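Sodium/sialic acid symporter SiaT (Proteus mirabilis, PDB 5NV9) couples the inward flow of sodium ions down their gradient to the uptake of the sialic acid N-acetylneuraminic acid across the bacterial inner membrane. Local coordinates at residues 16-21 with 335-340; 46-51 with 181-186; 53-58 with 188-193. All blocks are in the same frame, centred on the assembly; numbering follows the deposited sequence.

In the fold
Helix 155-203 is common to contact 2 and contact 3: its 181-186 and 188-193 turns meet successive parts of helix 47-58, and the two contact centres lie about 9 Å apart. Contact 1 brings helix 8-29 against helix 328-361, its centre about 14 Å from that of contact 2 and about 11 Å from that of contact 3. Two polar links tie the set together, Tyr17 OH to Gln185 NE2 at 2.8 Å and Asp182 OD2 to Ser53 OG at 2.7 Å. Contacts 1 and 3 each lend a backbone carbonyl to one sodium ion, contact 2 supplies a carboxylate to the other, and contact 3 also touches the bound sialic acid.

Contact 1 (16-21 with 335-340); sequences GYLAAM and AIFAAA. With NA (sodium ion), chain B.
Tyr17 reaches across from helix 8-29 and sets the far end of its ring on the backbone of helix 328-361 at Phe337 and Ala338. The ring meets the CB atoms of two successive residues with its two epsilon carbons: CE2 lies 3.8 Å from Phe337 CB, and CE1 lies 4.0 Å from Ala338 CB. Beyond them the hydroxyl runs on until Tyr17 OH is only 3.3 Å from Ala338 CA. With CG roughly anti to the backbone N, chi1 153°, the ring is carried out toward helix 328-361, and the small methyl of Ala338 lets it come this close. The hydroxyl makes no hydrogen bond to 335-340 itself; its polar partners are Gln341, one turn further along the same helix, and Gln185 of helix 155-203, so two side-chain amides hold the hydroxyl at the end of the ring.

In the LeuT fold of this symporter, helix 328-361 carries ligands of both sodium sites, and helix 8-29 packs on the side of it turned away from the sodium ion bound by Ala339. The two short segments run in broadly the same direction, at 33°, with axes 10.9 Å apart, a wide spacing bridged mainly by the side chains of Tyr17, Phe337 and Leu18. Ala339 turns its CB away from helix 8-29, and its carbonyl oxygen binds the ion at 2.3 Å, together with atoms of Ala56, Leu59, Ser342 and Ser343.

Phe337 answers Tyr17 from the other helix. Its CG stands beside the backbone N, chi1 -86°, and the ring swings out next to Leu18, which extends one methyl to meet it: Leu18 CD2 to Phe337 CD2 is 4.1 Å. That ring also packs on Leu147 of helix 118-151, so it joins a third helix to the pair.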
loop_
_atom_site.group_PDB
_atom_site.type_symbol
_atom_site.label_atom_id
_atom_site.label_comp_id
_atom_site.label_asym_id
_atom_site.label_seq_id
_atom_site.Cartn_x
_atom_site.Cartn_y
_atom_site.Cartn_z
ATOM N N GLY A 16 -24.940 0.896 4.093
ATOM C CA GLY A 16 -24.855 -0.395 4.756
ATOM C C GLY A 16 -23.413 -0.871 4.940
ATOM O O GLY A 16 -23.032 -1.369 6.022
ATOM N N TYR A 17 -22.631 -0.766 3.881
ATOM C CA TYR A 17 -21.217 -1.119 3.948
ATOM C C TYR A 17 -20.471 -0.277 5.020
ATOM O O TYR A 17 -19.712 -0.795 5.864
ATOM C CB TYR A 17 -20.532 -0.870 2.609
ATOM C CG TYR A 17 -19.003 -0.573 2.781
ATOM C CD1 TYR A 17 -18.092 -1.609 2.970
ATOM C CD2 TYR A 17 -18.531 0.697 2.787
ATOM C CE1 TYR A 17 -16.733 -1.366 3.116
ATOM C CE2 TYR A 17 -17.149 0.971 2.940
ATOM C CZ TYR A 17 -16.257 -0.066 3.129
ATOM O OH TYR A 17 -14.909 0.163 3.294
ATOM N N LEU A 18 -20.703 1.026 4.990
ATOM C CA LEU A 18 -20.085 1.944 5.989
ATOM C C LEU A 18 -20.486 1.655 7.441
ATOM O O LEU A 18 -19.640 1.712 8.358
ATOM C CB LEU A 18 -20.385 3.383 5.627
ATOM C CG LEU A 18 -19.820 3.917 4.328
ATOM C CD1 LEU A 18 -20.331 5.322 3.986
ATOM C CD2 LEU A 18 -18.287 3.977 4.416
ATOM N N ALA A 19 -21.770 1.338 7.663
ATOM C CA ALA A 19 -22.265 0.978 8.957
ATOM C C ALA A 19 -21.651 -0.333 9.402
ATOM O O ALA A 19 -21.383 -0.532 10.578
ATOM C CB ALA A 19 -23.780 0.858 8.912
ATOM N N ALA A 20 -21.435 -1.265 8.472
ATOM C CA ALA A 20 -20.845 -2.542 8.841
ATOM C C ALA A 20 -19.383 -2.362 9.321
ATOM O O ALA A 20 -18.898 -3.092 10.196
ATOM C CB ALA A 20 -20.854 -3.478 7.615
HETATM N N MSE A 21 -18.670 -1.429 8.710
HETATM C CA MSE A 21 -17.247 -1.144 9.058
HETATM C C MSE A 21 -17.185 -0.537 10.431
HETATM O O MSE A 21 -16.409 -0.984 11.261
HETATM C CB MSE A 21 -16.587 -0.199 8.062
HETATM C CG MSE A 21 -16.330 -0.723 6.649
HETATM SE SE MSE A 21 -15.704 -2.583 6.505
HETATM C CE MSE A 21 -17.377 -3.621 6.527
ATOM N N ALA A 335 -17.009 -1.203 -2.935
ATOM C CA ALA A 335 -15.732 -1.911 -3.137
ATOM C C ALA A 335 -14.515 -0.966 -3.403
ATOM O O ALA A 335 -13.424 -1.239 -3.000
ATOM C CB ALA A 335 -15.860 -2.943 -4.256
ATOM N N ILE A 336 -14.752 0.144 -4.067
ATOM C CA ILE A 336 -13.762 1.203 -4.224
ATOM C C ILE A 336 -13.501 1.892 -2.884
ATOM O O ILE A 336 -12.366 2.116 -2.521
ATOM C CB ILE A 336 -14.225 2.236 -5.287
ATOM C CG1 ILE A 336 -14.250 1.585 -6.672
ATOM C CG2 ILE A 336 -13.371 3.495 -5.245
ATOM C CD1 ILE A 336 -14.862 2.478 -7.762
ATOM N N PHE A 337 -14.543 2.252 -2.162
ATOM C CA PHE A 337 -14.360 2.636 -0.775
ATOM C C PHE A 337 -13.539 1.575 -0.013
ATOM O O PHE A 337 -12.646 1.920 0.758
ATOM C CB PHE A 337 -15.667 2.843 -0.062
ATOM C CG PHE A 337 -16.262 4.219 -0.212
ATOM C CD1 PHE A 337 -16.725 4.673 -1.465
ATOM C CD2 PHE A 337 -16.448 5.020 0.910
ATOM C CE1 PHE A 337 -17.325 5.910 -1.576
ATOM C CE2 PHE A 337 -17.069 6.266 0.796
ATOM C CZ PHE A 337 -17.520 6.707 -0.434
ATOM N N ALA A 338 -13.878 0.311 -0.166
ATOM C CA ALA A 338 -13.176 -0.708 0.608
ATOM C C ALA A 338 -11.665 -0.780 0.237
ATOM O O ALA A 338 -10.826 -1.033 1.120
ATOM C CB ALA A 338 -13.815 -2.064 0.458
ATOM N N ALA A 339 -11.319 -0.588 -1.056
ATOM C CA ALA A 339 -9.890 -0.509 -1.485
ATOM C C ALA A 339 -9.144 0.662 -0.822
ATOM O O ALA A 339 -8.013 0.521 -0.342
ATOM C CB ALA A 339 -9.754 -0.469 -2.993
ATOM N N ALA A 340 -9.786 1.818 -0.789
ATOM C CA ALA A 340 -9.228 3.016 -0.170
ATOM C C ALA A 340 -9.063 2.865 1.363
ATOM O O ALA A 340 -7.953 3.041 1.909
ATOM C CB ALA A 340 -10.120 4.152 -0.498
HETATM NA NA NA B . -6.645 -1.149 0.388
#

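Contact 2 (46-51 with 181-186); sequences PGWAAG and TDVIQG. With NA (sodium ion), chain C.
Trp48 and Ala49 are the residues of 46-51 that meet the other helix, and both do so through Val183. The chain enters at Pro46, in the N-cap position; its carbonyl oxygen accepts the first-turn bond from Ala50 N at 3.1 Å. Gly47 follows, its backbone N bonded to Glu269. Trp48 is on the surface, with CG between the backbone N and the carbonyl carbon, chi1 74°. This folds the indole back over its own helix, so that Ala49 CB sits 4.2 Å above the ring plane, over its centre. The six-membered ring still extends far enough for Trp48 CZ3 to touch Val183 CG1 at 3.7 Å.

Ala49 takes the other branch of the same valine: its carbonyl O is 3.6 Å from Val183 CG2, and its CB packs there as well. The preceding residue on helix 155-203, Asp182, gives its carboxylate to sodium in a bidentate grip, OD1 at 2.1 Å and OD2 at 2.3 Å, while OD2 also bonds Ser53. Ser342, Ser345 and Ser346 complete this ion's shell, the Na3 site found in this LeuT-fold symporter.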
loop_
_atom_site.group_PDB
_atom_site.type_symbol
_atom_site.label_atom_id
_atom_site.label_comp_id
_atom_site.label_asym_id
_atom_site.label_seq_id
_atom_site.Cartn_x
_atom_site.Cartn_y
_atom_site.Cartn_z
ATOM N N PRO A 46 -5.725 -15.089 13.259
ATOM C CA PRO A 46 -5.150 -16.196 12.451
ATOM C C PRO A 46 -4.459 -15.757 11.199
ATOM O O PRO A 46 -4.717 -14.630 10.676
ATOM C CB PRO A 46 -6.392 -17.005 12.002
ATOM C CG PRO A 46 -7.529 -16.060 12.125
ATOM C CD PRO A 46 -7.184 -15.017 13.171
ATOM N N GLY A 47 -3.655 -16.683 10.658
ATOM C CA GLY A 47 -2.862 -16.448 9.486
ATOM C C GLY A 47 -3.652 -16.029 8.283
ATOM O O GLY A 47 -3.311 -15.054 7.634
ATOM N N TRP A 48 -4.699 -16.774 7.956
ATOM C CA TRP A 48 -5.486 -16.435 6.783
ATOM C C TRP A 48 -5.988 -15.009 6.867
ATOM O O TRP A 48 -5.956 -14.313 5.883
ATOM C CB TRP A 48 -6.628 -17.406 6.560
ATOM C CG TRP A 48 -7.825 -17.289 7.515
ATOM C CD1 TRP A 48 -8.044 -18.008 8.652
ATOM C CD2 TRP A 48 -8.963 -16.444 7.335
ATOM N NE1 TRP A 48 -9.249 -17.617 9.239
ATOM C CE2 TRP A 48 -9.838 -16.669 8.435
ATOM C CE3 TRP A 48 -9.332 -15.513 6.342
ATOM C CZ2 TRP A 48 -11.057 -15.978 8.591
ATOM C CZ3 TRP A 48 -10.560 -14.826 6.505
ATOM C CH2 TRP A 48 -11.393 -15.058 7.630
ATOM N N ALA A 49 -6.487 -14.571 8.031
ATOM C CA ALA A 49 -7.007 -13.195 8.176
ATOM C C ALA A 49 -5.914 -12.088 8.016
ATOM O O ALA A 49 -6.104 -10.988 7.337
ATOM C CB ALA A 49 -7.690 -13.060 9.531
ATOM N N ALA A 50 -4.784 -12.343 8.651
ATOM C CA ALA A 50 -3.611 -11.437 8.491
ATOM C C ALA A 50 -3.155 -11.378 7.024
ATOM O O ALA A 50 -2.784 -10.328 6.535
ATOM C CB ALA A 50 -2.483 -11.842 9.402
ATOM N N GLY A 51 -3.239 -12.484 6.306
ATOM C CA GLY A 51 -2.841 -12.502 4.882
ATOM C C GLY A 51 -3.758 -11.754 3.946
ATOM O O GLY A 51 -3.303 -11.093 3.031
ATOM N N THR A 181 -11.946 -5.557 9.489
ATOM C CA THR A 181 -12.388 -4.714 8.381
ATOM C C THR A 181 -11.658 -4.916 7.028
ATOM O O THR A 181 -12.311 -4.905 5.963
ATOM C CB THR A 181 -12.399 -3.195 8.719
ATOM O OG1 THR A 181 -11.103 -2.775 9.108
ATOM C CG2 THR A 181 -13.407 -2.883 9.840
ATOM N N ASP A 182 -10.319 -5.038 7.077
ATOM C CA ASP A 182 -9.507 -5.359 5.914
ATOM C C ASP A 182 -9.923 -6.662 5.239
ATOM O O ASP A 182 -9.862 -6.738 4.024
ATOM C CB ASP A 182 -7.988 -5.500 6.186
ATOM C CG ASP A 182 -7.271 -4.195 6.385
ATOM O OD1 ASP A 182 -7.849 -3.125 6.136
ATOM O OD2 ASP A 182 -6.071 -4.233 6.841
ATOM N N VAL A 183 -10.330 -7.664 6.011
ATOM C CA VAL A 183 -10.711 -8.973 5.472
ATOM C C VAL A 183 -11.969 -8.804 4.660
ATOM O O VAL A 183 -12.091 -9.339 3.538
ATOM C CB VAL A 183 -10.924 -10.038 6.579
ATOM C CG1 VAL A 183 -11.543 -11.338 6.054
ATOM C CG2 VAL A 183 -9.629 -10.344 7.310
ATOM N N ILE A 184 -12.897 -8.025 5.188
ATOM C CA ILE A 184 -14.183 -7.815 4.505
ATOM C C ILE A 184 -13.898 -6.961 3.265
ATOM O O ILE A 184 -14.438 -7.208 2.177
ATOM C CB ILE A 184 -15.211 -7.079 5.417
ATOM C CG1 ILE A 184 -15.574 -7.928 6.653
ATOM C CG2 ILE A 184 -16.477 -6.688 4.630
ATOM C CD1 ILE A 184 -16.178 -7.102 7.786
ATOM N N GLN A 185 -13.068 -5.923 3.453
ATOM C CA GLN A 185 -12.814 -4.977 2.362
ATOM C C GLN A 185 -11.993 -5.632 1.306
ATOM O O GLN A 185 -12.233 -5.377 0.155
ATOM C CB GLN A 185 -12.134 -3.708 2.850
ATOM C CG GLN A 185 -13.022 -2.908 3.782
ATOM C CD GLN A 185 -12.268 -1.971 4.643
ATOM O OE1 GLN A 185 -11.091 -2.215 4.992
ATOM N NE2 GLN A 185 -12.896 -0.800 4.912
ATOM N N GLY A 186 -11.052 -6.486 1.714
ATOM C CA GLY A 186 -10.220 -7.249 0.795
ATOM C C GLY A 186 -10.996 -8.192 -0.117
ATOM O O GLY A 186 -10.720 -8.332 -1.338
HETATM NA NA NA C . -6.240 -1.905 6.875
#

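Contact 3 (53-58 with 188-193); sequences SVFATT and LLSGGA. With NA (sodium ion), chain B; SLB (N-acetyl-beta-neuraminic acid), chain D.
Phe55 points its ring from helix 47-58 toward helix 155-203, where Ser190 and Leu189 receive it with one atom each. With CG anti to the backbone N, chi1 -180°, the ring stands well out from its helix, and a single corner does the touching: Phe55 CE2 is 3.6 Å from Ser190 OG and 4.2 Å from Leu189 CD1. Both partners approach the ring obliquely. The serine oxygen only packs here, since its hydrogen bond goes to the carbonyl of Gly186, one turn back in its own helix. Leu189 divides its branches between two neighbours, CD1 to the phenylalanine and CD2 toward Ala339 of helix 328-361.

Across the same ring, the other epsilon carbon is turned to the substrate, and Phe55 CE1 lies 4.0 Å from C9 of the sialic acid. The ring thus stands between helix 155-203 and the glycerol tail of the substrate, with Val281 of helix 267-301 packing on it as well.

One turn further on, Thr58 addresses that tail with its hydroxyl. Its OG1 lies 2.7 Å from O8 of the sugar in a hydrogen bond whose donor may be either group. Thr57 instead turns its hydroxyl back along the helix: OG1 donates to Ser53 O at 2.7 Å, while Thr57 N reaches that carbonyl from the opposite face of its plane, so one oxygen takes two bonds.

Between these threonines and Phe55, Ala56 leaves its carbonyl to bind sodium at 2.1 Å. Substrate and ion are therefore both bound at the end of one short helix, just before the break at the middle of the first core helix that is a hallmark of the LeuT fold, and the ion occupies the Na2 site conserved in the sodium:solute symporter family.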
loop_
_atom_site.group_PDB
_atom_site.type_symbol
_atom_site.label_atom_id
_atom_site.label_comp_id
_atom_site.label_asym_id
_atom_site.label_seq_id
_atom_site.Cartn_x
_atom_site.Cartn_y
_atom_site.Cartn_z
ATOM N N SER A 53 -5.502 -9.253 5.041
ATOM C CA SER A 53 -5.262 -7.888 5.521
ATOM C C SER A 53 -4.010 -7.264 4.866
ATOM O O SER A 53 -3.984 -6.039 4.622
ATOM C CB SER A 53 -5.087 -7.872 7.066
ATOM O OG SER A 53 -4.800 -6.545 7.500
ATOM N N VAL A 54 -3.011 -8.106 4.581
ATOM C CA VAL A 54 -1.757 -7.638 3.920
ATOM C C VAL A 54 -2.132 -7.225 2.496
ATOM O O VAL A 54 -1.763 -6.185 2.059
ATOM C CB VAL A 54 -0.665 -8.756 3.804
ATOM C CG1 VAL A 54 0.414 -8.349 2.817
ATOM C CG2 VAL A 54 -0.033 -9.095 5.127
ATOM N N PHE A 55 -2.892 -8.074 1.785
ATOM C CA PHE A 55 -3.350 -7.780 0.399
ATOM C C PHE A 55 -4.165 -6.483 0.365
ATOM O O PHE A 55 -3.936 -5.629 -0.493
ATOM C CB PHE A 55 -4.122 -8.982 -0.190
ATOM C CG PHE A 55 -4.634 -8.781 -1.608
ATOM C CD1 PHE A 55 -3.755 -8.773 -2.669
ATOM C CD2 PHE A 55 -6.012 -8.650 -1.877
ATOM C CE1 PHE A 55 -4.206 -8.600 -3.959
ATOM C CE2 PHE A 55 -6.463 -8.476 -3.170
ATOM C CZ PHE A 55 -5.561 -8.464 -4.211
ATOM N N ALA A 56 -5.091 -6.315 1.319
ATOM C CA ALA A 56 -5.999 -5.142 1.335
ATOM C C ALA A 56 -5.272 -3.858 1.771
ATOM O O ALA A 56 -5.596 -2.791 1.294
ATOM C CB ALA A 56 -7.212 -5.379 2.215
ATOM N N THR A 57 -4.288 -3.987 2.630
ATOM C CA THR A 57 -3.363 -2.890 3.032
ATOM C C THR A 57 -2.607 -2.401 1.781
ATOM O O THR A 57 -2.581 -1.234 1.538
ATOM C CB THR A 57 -2.389 -3.355 4.167
ATOM O OG1 THR A 57 -3.114 -3.620 5.378
ATOM C CG2 THR A 57 -1.221 -2.320 4.501
ATOM N N THR A 58 -2.032 -3.295 0.964
ATOM C CA THR A 58 -1.178 -2.844 -0.166
ATOM C C THR A 58 -1.983 -2.342 -1.357
ATOM O O THR A 58 -1.574 -1.401 -2.034
ATOM C CB THR A 58 -0.206 -3.946 -0.651
ATOM O OG1 THR A 58 -0.967 -5.102 -1.020
ATOM C CG2 THR A 58 0.784 -4.337 0.426
ATOM N N LEU A 188 -14.267 -7.915 -0.587
ATOM C CA LEU A 188 -15.228 -7.100 -1.320
ATOM C C LEU A 188 -14.632 -6.490 -2.589
ATOM O O LEU A 188 -15.242 -6.516 -3.610
ATOM C CB LEU A 188 -15.795 -5.984 -0.372
ATOM C CG LEU A 188 -16.806 -5.024 -0.993
ATOM C CD1 LEU A 188 -18.027 -5.819 -1.502
ATOM C CD2 LEU A 188 -17.282 -3.959 -0.002
ATOM N N LEU A 189 -13.431 -5.916 -2.516
ATOM C CA LEU A 189 -12.803 -5.374 -3.690
ATOM C C LEU A 189 -12.436 -6.481 -4.673
ATOM O O LEU A 189 -12.507 -6.265 -5.871
ATOM C CB LEU A 189 -11.603 -4.475 -3.336
ATOM C CG LEU A 189 -10.353 -5.156 -2.807
ATOM C CD1 LEU A 189 -9.531 -5.727 -4.002
ATOM C CD2 LEU A 189 -9.504 -4.259 -1.970
ATOM N N SER A 190 -12.063 -7.656 -4.175
ATOM C CA SER A 190 -11.714 -8.826 -5.038
ATOM C C SER A 190 -12.921 -9.335 -5.815
ATOM O O SER A 190 -12.876 -9.462 -7.022
ATOM C CB SER A 190 -11.106 -9.944 -4.194
ATOM O OG SER A 190 -9.837 -9.580 -3.665
ATOM N N GLY A 191 -14.038 -9.561 -5.143
ATOM C CA GLY A 191 -15.237 -10.022 -5.861
ATOM C C GLY A 191 -15.741 -8.923 -6.745
ATOM O O GLY A 191 -16.251 -9.178 -7.851
ATOM N N GLY A 192 -15.628 -7.684 -6.260
ATOM C CA GLY A 192 -16.059 -6.563 -7.037
ATOM C C GLY A 192 -15.319 -6.487 -8.381
ATOM O O GLY A 192 -15.915 -6.222 -9.439
ATOM N N ALA A 193 -14.023 -6.741 -8.354
ATOM C CA ALA A 193 -13.272 -6.661 -9.576
ATOM C C ALA A 193 -13.709 -7.795 -10.508
ATOM O O ALA A 193 -13.825 -7.604 -11.713
ATOM C CB ALA A 193 -11.789 -6.712 -9.302
HETATM NA NA NA B . -6.645 -1.149 0.388
HETATM C C1 SLB D . -1.621 0.309 -4.330
HETATM C C2 SLB D . -0.334 -0.441 -4.540
HETATM C C3 SLB D . 0.490 0.278 -5.583
HETATM C C4 SLB D . 1.731 -0.532 -6.020
HETATM C C5 SLB D . 1.187 -1.852 -6.565
HETATM C C6 SLB D . 0.352 -2.564 -5.479
HETATM C C7 SLB D . -0.269 -3.897 -5.916
HETATM C C8 SLB D . -1.084 -4.521 -4.814
HETATM C C9 SLB D . -1.562 -5.922 -5.192
HETATM C C10 SLB D . 2.388 -3.174 -8.267
HETATM C C11 SLB D . 3.356 -4.319 -8.419
HETATM N N5 SLB D . 2.279 -2.732 -7.006
HETATM O O1A SLB D . -2.644 -0.049 -5.008
HETATM O O1B SLB D . -1.616 1.307 -3.515
HETATM O O2 SLB D . 0.418 -0.555 -3.298
HETATM O O4 SLB D . 2.480 0.167 -7.073
HETATM O O6 SLB D . -0.723 -1.728 -5.060
HETATM O O7 SLB D . -1.160 -3.706 -7.020
HETATM O O8 SLB D . -0.317 -4.581 -3.617
HETATM O O9 SLB D . -0.462 -6.854 -5.347
HETATM O O10 SLB D . 1.716 -2.729 -9.212
#